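Local coordinates for putative transcriptional regulator protein (Vibrio parahaemolyticus, PDB 3ER6) that probably acts as an AraC-type DNA-binding transcriptional regulator, of which this chain is the DJ-1/PfpI-like domain without the helix-turn-helix part, at residues S26-L31 / F43-V48; D99-L104 / A124-Q129; S109-I114 / F119-A124; E178-E181 / H187-N190. The protein carries 1 engineered substitution. One frame throughout, in Å; residues are numbered along the deposited sequence.

The four contacts are spread over one alpha/beta domain of the DJ-1/PfpI type. Interactions 2 and 3 are close neighbours, with centres 7 Å apart; they share A124, and interaction 3 falls within the stretch of chain that interaction 2 spans. Interaction 1 lies across the sheet, its centre 17 Å from that of interaction 3, which it meets where S27 OG lies 3.9 Å from I114 CD1. Interaction 4 packs on interaction 1 through L31 CD2 and V180 CG2, 3.9 Å apart, and reaches interaction 3 through K110 CD and I179 CD1, 3.6 Å apart. Interactions 2 and 4 are the remotest pair, centres 25 Å apart.

Interaction 1: residues S26-L31 / F43-V48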
loop_
_atom_site.group_PDB
_atom_site.type_symbol
_atom_site.label_atom_id
_atom_site.label_comp_id
_atom_site.label_asym_id
_atom_site.label_seq_id
_atom_site.Cartn_x
_atom_site.Cartn_y
_atom_site.Cartn_z
ATOM N N SER A 26 -2.514 0.850 2.897
ATOM C CA SER A 26 -3.300 1.281 1.727
ATOM C C SER A 26 -4.814 1.090 1.988
ATOM O O SER A 26 -5.612 1.912 1.551
ATOM C CB SER A 26 -2.860 0.557 0.441
ATOM O OG SER A 26 -3.092 -0.831 0.549
ATOM N N SER A 27 -5.184 0.038 2.717
ATOM C CA SER A 27 -6.582 -0.238 2.980
ATOM C C SER A 27 -7.148 0.883 3.830
ATOM O O SER A 27 -8.240 1.325 3.562
ATOM C CB SER A 27 -6.817 -1.591 3.675
ATOM O OG SER A 27 -6.301 -2.662 2.879
ATOM N N LEU A 28 -6.405 1.336 4.845
ATOM C CA LEU A 28 -6.877 2.462 5.638
ATOM C C LEU A 28 -6.927 3.763 4.846
ATOM O O LEU A 28 -7.829 4.595 5.056
ATOM C CB LEU A 28 -6.004 2.662 6.902
ATOM C CG LEU A 28 -6.026 1.481 7.894
ATOM C CD1 LEU A 28 -5.243 1.798 9.169
ATOM C CD2 LEU A 28 -7.478 0.962 8.210
ATOM N N GLU A 29 -5.935 3.995 3.998
ATOM C CA GLU A 29 -5.986 5.197 3.169
ATOM C C GLU A 29 -7.239 5.164 2.337
ATOM O O GLU A 29 -7.872 6.199 2.165
ATOM C CB GLU A 29 -4.757 5.210 2.236
ATOM C CG GLU A 29 -3.486 5.570 3.080
ATOM C CD GLU A 29 -2.128 5.561 2.305
ATOM O OE1 GLU A 29 -2.130 5.418 1.092
ATOM O OE2 GLU A 29 -1.089 5.691 2.980
ATOM N N ILE A 30 -7.598 3.996 1.771
ATOM C CA ILE A 30 -8.799 3.949 0.917
ATOM C C ILE A 30 -10.037 4.152 1.795
ATOM O O ILE A 30 -10.897 4.945 1.483
ATOM C CB ILE A 30 -8.924 2.580 0.117
ATOM C CG1 ILE A 30 -7.776 2.450 -0.903
ATOM C CG2 ILE A 30 -10.360 2.427 -0.626
ATOM C CD1 ILE A 30 -7.568 1.043 -1.446
ATOM N N LEU A 31 -10.175 3.362 2.856
ATOM C CA LEU A 31 -11.326 3.552 3.741
ATOM C C LEU A 31 -11.518 4.990 4.257
ATOM O O LEU A 31 -12.676 5.505 4.244
ATOM C CB LEU A 31 -11.303 2.539 4.888
ATOM C CG LEU A 31 -11.435 1.067 4.388
ATOM C CD1 LEU A 31 -11.328 0.156 5.614
ATOM C CD2 LEU A 31 -12.712 0.739 3.505
ATOM N N PHE A 43 -15.632 8.284 11.872
ATOM C CA PHE A 43 -14.918 7.118 11.366
ATOM C C PHE A 43 -13.578 7.086 12.090
ATOM O O PHE A 43 -12.842 8.089 12.061
ATOM C CB PHE A 43 -14.722 7.256 9.849
ATOM C CG PHE A 43 -14.288 5.969 9.163
ATOM C CD1 PHE A 43 -15.193 4.926 8.968
ATOM C CD2 PHE A 43 -12.998 5.817 8.713
ATOM C CE1 PHE A 43 -14.815 3.728 8.317
ATOM C CE2 PHE A 43 -12.601 4.638 8.059
ATOM C CZ PHE A 43 -13.512 3.580 7.889
ATOM N N MET A 44 -13.293 5.990 12.797
ATOM C CA MET A 44 -12.043 5.878 13.537
ATOM C C MET A 44 -11.303 4.606 13.190
ATOM O O MET A 44 -11.885 3.505 13.189
ATOM C CB MET A 44 -12.185 6.036 15.063
ATOM C CG MET A 44 -13.552 5.791 15.693
ATOM S SD MET A 44 -13.689 6.463 17.425
ATOM C CE MET A 44 -12.496 7.802 17.235
ATOM N N THR A 45 -10.029 4.747 12.857
ATOM C CA THR A 45 -9.210 3.566 12.528
ATOM C C THR A 45 -8.003 3.420 13.463
ATOM O O THR A 45 -7.507 4.422 14.025
ATOM C CB THR A 45 -8.725 3.591 11.051
ATOM O OG1 THR A 45 -7.718 4.585 10.912
ATOM C CG2 THR A 45 -9.899 3.936 10.078
ATOM N N HIS A 46 -7.547 2.184 13.666
ATOM C CA HIS A 46 -6.411 1.936 14.568
ATOM C C HIS A 46 -5.554 0.832 14.017
ATOM O O HIS A 46 -6.064 -0.255 13.775
ATOM C CB HIS A 46 -6.886 1.518 15.996
ATOM C CG HIS A 46 -7.964 2.397 16.558
ATOM N ND1 HIS A 46 -7.691 3.445 17.404
ATOM C CD2 HIS A 46 -9.313 2.393 16.378
ATOM C CE1 HIS A 46 -8.817 4.054 17.731
ATOM N NE2 HIS A 46 -9.821 3.430 17.130
ATOM N N VAL A 47 -4.269 1.104 13.806
ATOM C CA VAL A 47 -3.319 0.019 13.575
ATOM C C VAL A 47 -2.866 -0.595 14.900
ATOM O O VAL A 47 -2.477 0.126 15.830
ATOM C CB VAL A 47 -2.099 0.513 12.746
ATOM C CG1 VAL A 47 -1.011 -0.525 12.692
ATOM C CG2 VAL A 47 -2.581 0.928 11.292
ATOM N N VAL A 48 -2.901 -1.910 14.976
ATOM C CA VAL A 48 -2.379 -2.678 16.123
ATOM C C VAL A 48 -1.427 -3.775 15.665
ATOM O O VAL A 48 -1.507 -4.237 14.517
ATOM C CB VAL A 48 -3.508 -3.331 16.995
ATOM C CG1 VAL A 48 -4.351 -2.216 17.637
ATOM C CG2 VAL A 48 -4.354 -4.315 16.150
#
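Helix segment 26-31 runs antiparallel to strand 43-48, at 174° with the axes 10.2 Å apart, and brings L28 opposite T45, their CA atoms 7.4 Å from each other. No hydrogen bond joins the two; the contact is made by side chains. The two methyls of L28 reach alternate strand residues, T45 and V47, which lie on the same side of the strand. CD1 of L28 meets V47 CG2 at 3.5 Å, the closest approach here, while L28 CD2 lies 4.1 Å from T45 CB, the leucine and threonine side chains lying alongside each other but pointing opposite ways. One helical turn on, L31 makes its contact through CB, not its methyls: L31 CB lies 3.9 Å from F43 CZ, oblique to the ring. The phenyl group reaches it because CG of F43 is anti to its backbone N (chi1 -166°). The hydroxyl of T45 finds its polar partner further along the helix, in E32. These elements belong to the beta-alpha-beta unit 9-14, 22-37, 43-48. Strand 43-48 is outermost in the sheet of its own chain, and V47 makes backbone hydrogen bonds to the second subunit, whose I61 also packs on it. On the inner side, strand 9-14 touches L28 and F43 through V11, and helix 173-184 meets L31 through V180.

Interaction 2: residues D99-L104 / A124-Q129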
loop_
_atom_site.group_PDB
_atom_site.type_symbol
_atom_site.label_atom_id
_atom_site.label_comp_id
_atom_site.label_asym_id
_atom_site.label_seq_id
_atom_site.Cartn_x
_atom_site.Cartn_y
_atom_site.Cartn_z
ATOM N N ASP A 99 -7.793 -16.122 19.794
ATOM C CA ASP A 99 -9.025 -16.096 20.560
ATOM C C ASP A 99 -9.741 -14.787 20.296
ATOM O O ASP A 99 -10.932 -14.756 20.141
ATOM C CB ASP A 99 -8.777 -16.237 22.083
ATOM C CG ASP A 99 -8.233 -17.624 22.474
ATOM O OD1 ASP A 99 -8.404 -18.574 21.684
ATOM O OD2 ASP A 99 -7.609 -17.752 23.567
ATOM N N TRP A 100 -8.987 -13.685 20.237
ATOM C CA TRP A 100 -9.573 -12.364 20.017
ATOM C C TRP A 100 -10.275 -12.241 18.623
ATOM O O TRP A 100 -11.391 -11.775 18.525
ATOM C CB TRP A 100 -8.439 -11.338 20.203
ATOM C CG TRP A 100 -8.782 -9.910 19.968
ATOM C CD1 TRP A 100 -9.525 -9.087 20.782
ATOM C CD2 TRP A 100 -8.256 -9.087 18.921
ATOM N NE1 TRP A 100 -9.539 -7.813 20.265
ATOM C CE2 TRP A 100 -8.781 -7.789 19.113
ATOM C CE3 TRP A 100 -7.467 -9.346 17.796
ATOM C CZ2 TRP A 100 -8.524 -6.739 18.235
ATOM C CZ3 TRP A 100 -7.175 -8.283 16.909
ATOM C CH2 TRP A 100 -7.720 -6.983 17.142
ATOM N N ILE A 101 -9.654 -12.768 17.579
ATOM C CA ILE A 101 -10.241 -12.790 16.234
ATOM C C ILE A 101 -11.493 -13.669 16.207
ATOM O O ILE A 101 -12.541 -13.306 15.630
ATOM C CB ILE A 101 -9.184 -13.321 15.247
ATOM C CG1 ILE A 101 -8.026 -12.297 15.122
ATOM C CG2 ILE A 101 -9.819 -13.693 13.854
ATOM C CD1 ILE A 101 -6.755 -12.863 14.409
ATOM N N ARG A 102 -11.358 -14.838 16.827
ATOM C CA ARG A 102 -12.489 -15.782 16.892
ATOM C C ARG A 102 -13.663 -15.066 17.546
ATOM O O ARG A 102 -14.795 -15.094 17.036
ATOM C CB ARG A 102 -12.082 -17.039 17.656
ATOM C CG ARG A 102 -13.196 -18.008 17.958
ATOM C CD ARG A 102 -12.661 -19.132 18.890
ATOM N NE ARG A 102 -13.766 -19.989 19.330
ATOM C CZ ARG A 102 -14.224 -21.043 18.651
ATOM N NH1 ARG A 102 -13.651 -21.394 17.533
ATOM N NH2 ARG A 102 -15.234 -21.750 19.130
ATOM N N GLU A 103 -13.410 -14.388 18.666
ATOM C CA GLU A 103 -14.520 -13.776 19.386
ATOM C C GLU A 103 -15.137 -12.640 18.634
ATOM O O GLU A 103 -16.368 -12.490 18.614
ATOM C CB GLU A 103 -14.107 -13.272 20.785
ATOM C CG GLU A 103 -13.571 -14.383 21.704
ATOM C CD GLU A 103 -12.926 -13.815 23.015
ATOM O OE1 GLU A 103 -11.860 -14.335 23.413
ATOM O OE2 GLU A 103 -13.461 -12.847 23.633
ATOM N N LEU A 104 -14.300 -11.768 18.089
ATOM C CA LEU A 104 -14.824 -10.646 17.324
ATOM C C LEU A 104 -15.721 -11.179 16.200
ATOM O O LEU A 104 -16.804 -10.633 15.934
ATOM C CB LEU A 104 -13.697 -9.770 16.735
ATOM C CG LEU A 104 -12.914 -8.840 17.668
ATOM C CD1 LEU A 104 -11.648 -8.254 16.881
ATOM C CD2 LEU A 104 -13.789 -7.735 18.314
ATOM N N ALA A 124 -8.311 -20.138 11.856
ATOM C CA ALA A 124 -9.264 -19.830 12.871
ATOM C C ALA A 124 -10.661 -20.427 12.578
ATOM O O ALA A 124 -11.494 -20.324 13.406
ATOM C CB ALA A 124 -9.365 -18.329 13.079
ATOM N N GLY A 125 -10.883 -21.049 11.417
ATOM C CA GLY A 125 -12.185 -21.628 11.109
ATOM C C GLY A 125 -13.304 -20.645 10.826
ATOM O O GLY A 125 -14.480 -21.015 10.899
ATOM N N LEU A 126 -12.971 -19.402 10.460
ATOM C CA LEU A 126 -14.020 -18.380 10.240
ATOM C C LEU A 126 -14.889 -18.583 8.989
ATOM O O LEU A 126 -15.988 -18.037 8.903
ATOM C CB LEU A 126 -13.439 -16.964 10.169
ATOM C CG LEU A 126 -12.483 -16.585 11.319
ATOM C CD1 LEU A 126 -12.156 -15.051 11.206
ATOM C CD2 LEU A 126 -13.067 -16.933 12.745
ATOM N N LEU A 127 -14.370 -19.319 8.026
ATOM C CA LEU A 127 -15.074 -19.553 6.779
ATOM C C LEU A 127 -16.178 -20.590 6.985
ATOM O O LEU A 127 -15.890 -21.748 7.271
ATOM C CB LEU A 127 -14.072 -19.967 5.715
ATOM C CG LEU A 127 -13.108 -18.805 5.340
ATOM C CD1 LEU A 127 -11.889 -19.391 4.564
ATOM C CD2 LEU A 127 -13.813 -17.664 4.521
ATOM N N GLN A 128 -17.432 -20.164 6.862
ATOM C CA GLN A 128 -18.579 -21.056 7.065
ATOM C C GLN A 128 -18.665 -22.140 5.979
ATOM O O GLN A 128 -19.071 -23.265 6.251
ATOM C CB GLN A 128 -19.847 -20.238 7.136
ATOM C CG GLN A 128 -21.155 -21.075 7.147
ATOM C CD GLN A 128 -21.395 -21.908 8.443
ATOM O OE1 GLN A 128 -22.308 -21.620 9.247
ATOM N NE2 GLN A 128 -20.591 -22.941 8.624
ATOM N N GLN A 129 -18.244 -21.804 4.762
ATOM C CA GLN A 129 -18.379 -22.691 3.601
ATOM C C GLN A 129 -17.088 -23.384 3.207
ATOM O O GLN A 129 -17.027 -24.141 2.191
ATOM C CB GLN A 129 -18.878 -21.890 2.410
ATOM C CG GLN A 129 -20.284 -21.346 2.582
ATOM C CD GLN A 129 -20.938 -21.091 1.217
ATOM O OE1 GLN A 129 -20.398 -21.494 0.163
ATOM N NE2 GLN A 129 -22.085 -20.417 1.220
HETATM O O HOH W 1 -11.481 -20.445 16.127
#
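I101 and L126 form the tight part of this contact: CG2 of I101, on helix 95-106, meets CD1 of L126 at 3.8 Å, the two side chains set roughly perpendicular. The other methyl of the leucine, L126 CD2, approaches the helix backbone at R102 CA, 4.3 Å away. With chi1 at -50°, CG of L126 stands beside its own backbone N, and the branch swings toward the helix although the CB itself starts off to one side. Both residues are buried. I101 rests on L78 and I80 of strand 77-80, and L126 also touches V163 of strand 163-166 and H105. A124 adds to this packing by resting on F98.

L126 follows directly on the turn that closes helix 117-124. G125 leaves the helical conformation with a positive phi of 71°, and two bonds run back into the last turn, a Schellman motif; the backbone N of L126 probably also hydrogen-bonds to V121 O. The turn sends the chain onward toward strand 131-132 and turns L126 toward helix 95-106.

Toward solvent the contact is looser and wet. R102, exposed, stretches out with an extended aliphatic chain and does not touch A124 directly. Instead a water lies in the guanidinium plane, at its edge, accepting a hydrogen bond from R102 NH1 at 2.8 Å and donating one to A124 O at 2.7 Å.

Interaction 3: residues S109-I114 / F119-A124; sequences SKIVAI and FVVAKA
V121 packs against I111 and A113 in the strand-turn-helix unit formed by strand 110-114 and helix 117-124. In enzymes of the Glutaminase_I clan, to which the DJ-1/PfpI family belongs, the corresponding turn is the nucleophile elbow, which bears the catalytic cysteine; the comparison is one of fold and does not imply catalysis here. Followed outward, V121 starts with its CB 4.4 Å from A113 CB, pointing at the strand. At chi1 -60° its CG1 lies anti to the carbonyl carbon and drops between the two strand residues, 3.6 Å from A113 CB and 3.8 Å from I111 CG2. CG2, the other branch, sits between the backbone N and the carbonyl carbon and leans on the same alanine, 3.9 Å from A113 CB. A113 thus receives both methyls of the valine and I111 only one. Strand alternation puts I111 and A113 on this face and turns V112 to the other, where V175 and M176 of helix 173-184 meet it. I80 of the adjoining strand 77-80 touches I111 and V121 as well. The branch of I111 that meets the valine also reaches the loop beyond the helix: I111 CG2 lies 3.7 Å from L126 CD1.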
loop_
_atom_site.group_PDB
_atom_site.type_symbol
_atom_site.label_atom_id
_atom_site.label_comp_id
_atom_site.label_asym_id
_atom_site.label_seq_id
_atom_site.Cartn_x
_atom_site.Cartn_y
_atom_site.Cartn_z
ATOM N N SER A 109 -18.409 -8.799 14.073
ATOM C CA SER A 109 -17.459 -7.905 13.367
ATOM C C SER A 109 -17.327 -8.349 11.918
ATOM O O SER A 109 -17.321 -9.552 11.647
ATOM C CB SER A 109 -16.051 -7.991 14.046
ATOM O OG SER A 109 -16.109 -7.342 15.319
ATOM N N LYS A 110 -17.219 -7.425 10.961
ATOM C CA LYS A 110 -16.745 -7.856 9.642
ATOM C C LYS A 110 -15.260 -8.197 9.738
ATOM O O LYS A 110 -14.513 -7.454 10.397
ATOM C CB LYS A 110 -16.975 -6.802 8.554
ATOM C CG LYS A 110 -18.446 -6.515 8.283
ATOM C CD LYS A 110 -18.556 -5.362 7.256
ATOM C CE LYS A 110 -19.999 -4.997 7.010
ATOM N NZ LYS A 110 -20.739 -6.228 6.675
ATOM N N ILE A 111 -14.833 -9.328 9.142
ATOM C CA ILE A 111 -13.435 -9.767 9.185
ATOM C C ILE A 111 -12.882 -9.709 7.761
ATOM O O ILE A 111 -13.325 -10.435 6.837
ATOM C CB ILE A 111 -13.254 -11.208 9.741
ATOM C CG1 ILE A 111 -14.070 -11.469 11.026
ATOM C CG2 ILE A 111 -11.758 -11.599 9.921
ATOM C CD1 ILE A 111 -13.663 -10.542 12.267
ATOM N N VAL A 112 -11.883 -8.862 7.555
ATOM C CA VAL A 112 -11.351 -8.652 6.203
ATOM C C VAL A 112 -9.917 -9.149 6.243
ATOM O O VAL A 112 -9.105 -8.631 7.025
ATOM C CB VAL A 112 -11.327 -7.128 5.817
ATOM C CG1 VAL A 112 -10.761 -6.985 4.386
ATOM C CG2 VAL A 112 -12.742 -6.454 5.939
ATOM N N ALA A 113 -9.594 -10.161 5.448
ATOM C CA ALA A 113 -8.286 -10.785 5.498
ATOM C C ALA A 113 -7.658 -10.572 4.135
ATOM O O ALA A 113 -8.298 -10.876 3.114
ATOM C CB ALA A 113 -8.395 -12.314 5.791
ATOM N N ILE A 114 -6.427 -10.029 4.119
ATOM C CA ILE A 114 -5.740 -9.658 2.885
ATOM C C ILE A 114 -4.406 -10.370 2.793
ATOM O O ILE A 114 -3.729 -10.524 3.837
ATOM C CB ILE A 114 -5.593 -8.052 2.807
ATOM C CG1 ILE A 114 -4.718 -7.498 3.925
ATOM C CG2 ILE A 114 -6.997 -7.383 2.956
ATOM C CD1 ILE A 114 -4.481 -5.957 3.806
ATOM N N PHE A 119 -4.533 -16.987 5.575
ATOM C CA PHE A 119 -4.115 -18.192 6.279
ATOM C C PHE A 119 -4.590 -18.099 7.747
ATOM O O PHE A 119 -4.901 -19.134 8.366
ATOM C CB PHE A 119 -2.580 -18.367 6.257
ATOM C CG PHE A 119 -2.036 -18.889 4.952
ATOM C CD1 PHE A 119 -2.087 -18.114 3.786
ATOM C CD2 PHE A 119 -1.454 -20.170 4.890
ATOM C CE1 PHE A 119 -1.571 -18.604 2.589
ATOM C CE2 PHE A 119 -0.961 -20.658 3.683
ATOM C CZ PHE A 119 -1.008 -19.869 2.545
ATOM N N VAL A 120 -4.589 -16.891 8.321
ATOM C CA VAL A 120 -5.071 -16.683 9.692
ATOM C C VAL A 120 -6.577 -16.996 9.823
ATOM O O VAL A 120 -7.018 -17.756 10.728
ATOM C CB VAL A 120 -4.801 -15.230 10.191
ATOM C CG1 VAL A 120 -5.285 -15.062 11.638
ATOM C CG2 VAL A 120 -3.290 -14.882 10.077
ATOM N N VAL A 121 -7.382 -16.446 8.917
ATOM C CA VAL A 121 -8.831 -16.753 8.997
ATOM C C VAL A 121 -9.084 -18.277 8.674
ATOM O O VAL A 121 -9.975 -18.883 9.270
ATOM C CB VAL A 121 -9.712 -15.828 8.099
ATOM C CG1 VAL A 121 -9.541 -14.386 8.513
ATOM C CG2 VAL A 121 -9.356 -16.004 6.660
ATOM N N ALA A 122 -8.295 -18.876 7.774
ATOM C CA ALA A 122 -8.413 -20.343 7.524
ATOM C C ALA A 122 -8.178 -21.116 8.801
ATOM O O ALA A 122 -9.045 -21.895 9.218
ATOM C CB ALA A 122 -7.464 -20.826 6.397
ATOM N N LYS A 123 -7.022 -20.890 9.421
ATOM C CA LYS A 123 -6.674 -21.522 10.680
ATOM C C LYS A 123 -7.739 -21.324 11.766
ATOM O O LYS A 123 -8.060 -22.244 12.496
ATOM C CB LYS A 123 -5.330 -21.004 11.192
ATOM C CG LYS A 123 -4.872 -21.720 12.445
ATOM C CD LYS A 123 -3.422 -21.365 12.721
ATOM C CE LYS A 123 -2.884 -22.113 13.908
ATOM N NZ LYS A 123 -3.491 -23.501 13.956
ATOM N N ALA A 124 -8.311 -20.138 11.856
ATOM C CA ALA A 124 -9.264 -19.830 12.871
ATOM C C ALA A 124 -10.661 -20.427 12.578
ATOM O O ALA A 124 -11.494 -20.324 13.406
ATOM C CB ALA A 124 -9.365 -18.329 13.079
#

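Interaction 4: residues E178-E181 / H187-N190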
loop_
_atom_site.group_PDB
_atom_site.type_symbol
_atom_site.label_atom_id
_atom_site.label_comp_id
_atom_site.label_asym_id
_atom_site.label_seq_id
_atom_site.Cartn_x
_atom_site.Cartn_y
_atom_site.Cartn_z
ATOM N N GLU A 178 -16.573 -2.807 -1.689
ATOM C CA GLU A 178 -17.743 -3.477 -1.197
ATOM C C GLU A 178 -18.099 -2.961 0.178
ATOM O O GLU A 178 -19.227 -2.566 0.401
ATOM C CB GLU A 178 -17.518 -4.985 -1.174
ATOM C CG GLU A 178 -18.803 -5.751 -0.975
ATOM C CD GLU A 178 -19.807 -5.538 -2.127
ATOM O OE1 GLU A 178 -20.995 -5.434 -1.785
ATOM O OE2 GLU A 178 -19.422 -5.457 -3.337
ATOM N N ILE A 179 -17.121 -2.909 1.072
ATOM C CA ILE A 179 -17.328 -2.426 2.421
ATOM C C ILE A 179 -17.745 -0.950 2.367
ATOM O O ILE A 179 -18.698 -0.532 3.067
ATOM C CB ILE A 179 -16.024 -2.583 3.235
ATOM C CG1 ILE A 179 -15.700 -4.063 3.503
ATOM C CG2 ILE A 179 -16.046 -1.761 4.511
ATOM C CD1 ILE A 179 -16.741 -4.697 4.182
ATOM N N VAL A 180 -17.071 -0.157 1.509
ATOM C CA VAL A 180 -17.505 1.232 1.310
ATOM C C VAL A 180 -18.974 1.316 0.898
ATOM O O VAL A 180 -19.696 2.118 1.447
ATOM C CB VAL A 180 -16.625 2.012 0.284
ATOM C CG1 VAL A 180 -17.243 3.419 -0.024
ATOM C CG2 VAL A 180 -15.260 2.175 0.879
ATOM N N GLU A 181 -19.425 0.489 -0.054
ATOM C CA GLU A 181 -20.817 0.604 -0.476
ATOM C C GLU A 181 -21.775 0.238 0.681
ATOM O O GLU A 181 -22.759 0.912 0.917
ATOM C CB GLU A 181 -21.081 -0.253 -1.718
ATOM C CG GLU A 181 -22.489 -0.128 -2.149
ATOM C CD GLU A 181 -22.753 -0.810 -3.468
ATOM O OE1 GLU A 181 -21.785 -1.160 -4.181
ATOM O OE2 GLU A 181 -23.944 -0.983 -3.769
ATOM N N HIS A 187 -22.837 6.036 -4.345
ATOM C CA HIS A 187 -22.114 7.167 -4.896
ATOM C C HIS A 187 -20.718 7.220 -4.276
ATOM O O HIS A 187 -19.728 7.473 -4.968
ATOM C CB HIS A 187 -22.893 8.481 -4.570
ATOM C CG HIS A 187 -23.891 8.862 -5.625
ATOM N ND1 HIS A 187 -23.658 8.668 -6.969
ATOM C CD2 HIS A 187 -25.143 9.382 -5.528
ATOM C CE1 HIS A 187 -24.721 9.043 -7.657
ATOM N NE2 HIS A 187 -25.620 9.516 -6.809
ATOM N N THR A 188 -20.657 7.066 -2.952
ATOM C CA THR A 188 -19.342 7.002 -2.242
ATOM C C THR A 188 -18.450 5.876 -2.798
ATOM O O THR A 188 -17.245 6.068 -3.051
ATOM C CB THR A 188 -19.557 6.881 -0.720
ATOM O OG1 THR A 188 -20.414 7.955 -0.273
ATOM C CG2 THR A 188 -18.212 6.968 0.117
ATOM N N ARG A 189 -19.037 4.698 -3.012
ATOM C CA ARG A 189 -18.303 3.617 -3.627
ATOM C C ARG A 189 -17.831 4.050 -5.002
ATOM O O ARG A 189 -16.682 3.781 -5.399
ATOM C CB ARG A 189 -19.162 2.350 -3.725
ATOM C CG ARG A 189 -18.410 1.165 -4.358
ATOM C CD ARG A 189 -19.206 0.510 -5.529
ATOM N NE ARG A 189 -18.448 -0.612 -6.104
ATOM C CZ ARG A 189 -18.412 -1.869 -5.608
ATOM N NH1 ARG A 189 -19.121 -2.224 -4.555
ATOM N NH2 ARG A 189 -17.664 -2.793 -6.197
ATOM N N ASN A 190 -18.692 4.701 -5.765
ATOM C CA ASN A 190 -18.306 5.030 -7.169
ATOM C C ASN A 190 -17.213 6.085 -7.131
ATOM O O ASN A 190 -16.311 6.031 -7.951
ATOM C CB ASN A 190 -19.505 5.544 -8.009
ATOM C CG ASN A 190 -20.521 4.458 -8.318
ATOM O OD1 ASN A 190 -20.248 3.265 -8.126
ATOM N ND2 ASN A 190 -21.723 4.865 -8.722
#
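A salt-bridge network of E178, E181 and R189 ties helix 173-184 to the helix that follows it, 186-195. Its hub is a single nitrogen, R189 NH1. The shorter bond runs from R189 NH1 to E181 OE1, at 2.9 Å. NH1 approaches that oxygen nearly in line with its C-O bond, but the N-H...O angle is bent, at 133°, and the oxygen lies 32° out of the guanidinium plane. The carboxylate stands nearly upright against that plane, the two 87° apart. E178 OE2, by contrast, comes in at the guanidinium edge, and its bond to R189 NH1 is nearly straight yet long and weak, at 3.5 Å. The arginine chain bends at chi2 and runs past E181, with CB of R189 3.8 Å from CB of E181 and R189 CD 3.4 Å from E181 OE1. The shared positive charge would probably help keep E181, and more weakly E178, ionised. Beside the ion pairs V180 CG1 meets T188 CG2 at 3.7 Å and also packs against the backbone at R189 N. This side of the contact faces helix 22-37, where V180 and T188 both pack on A34.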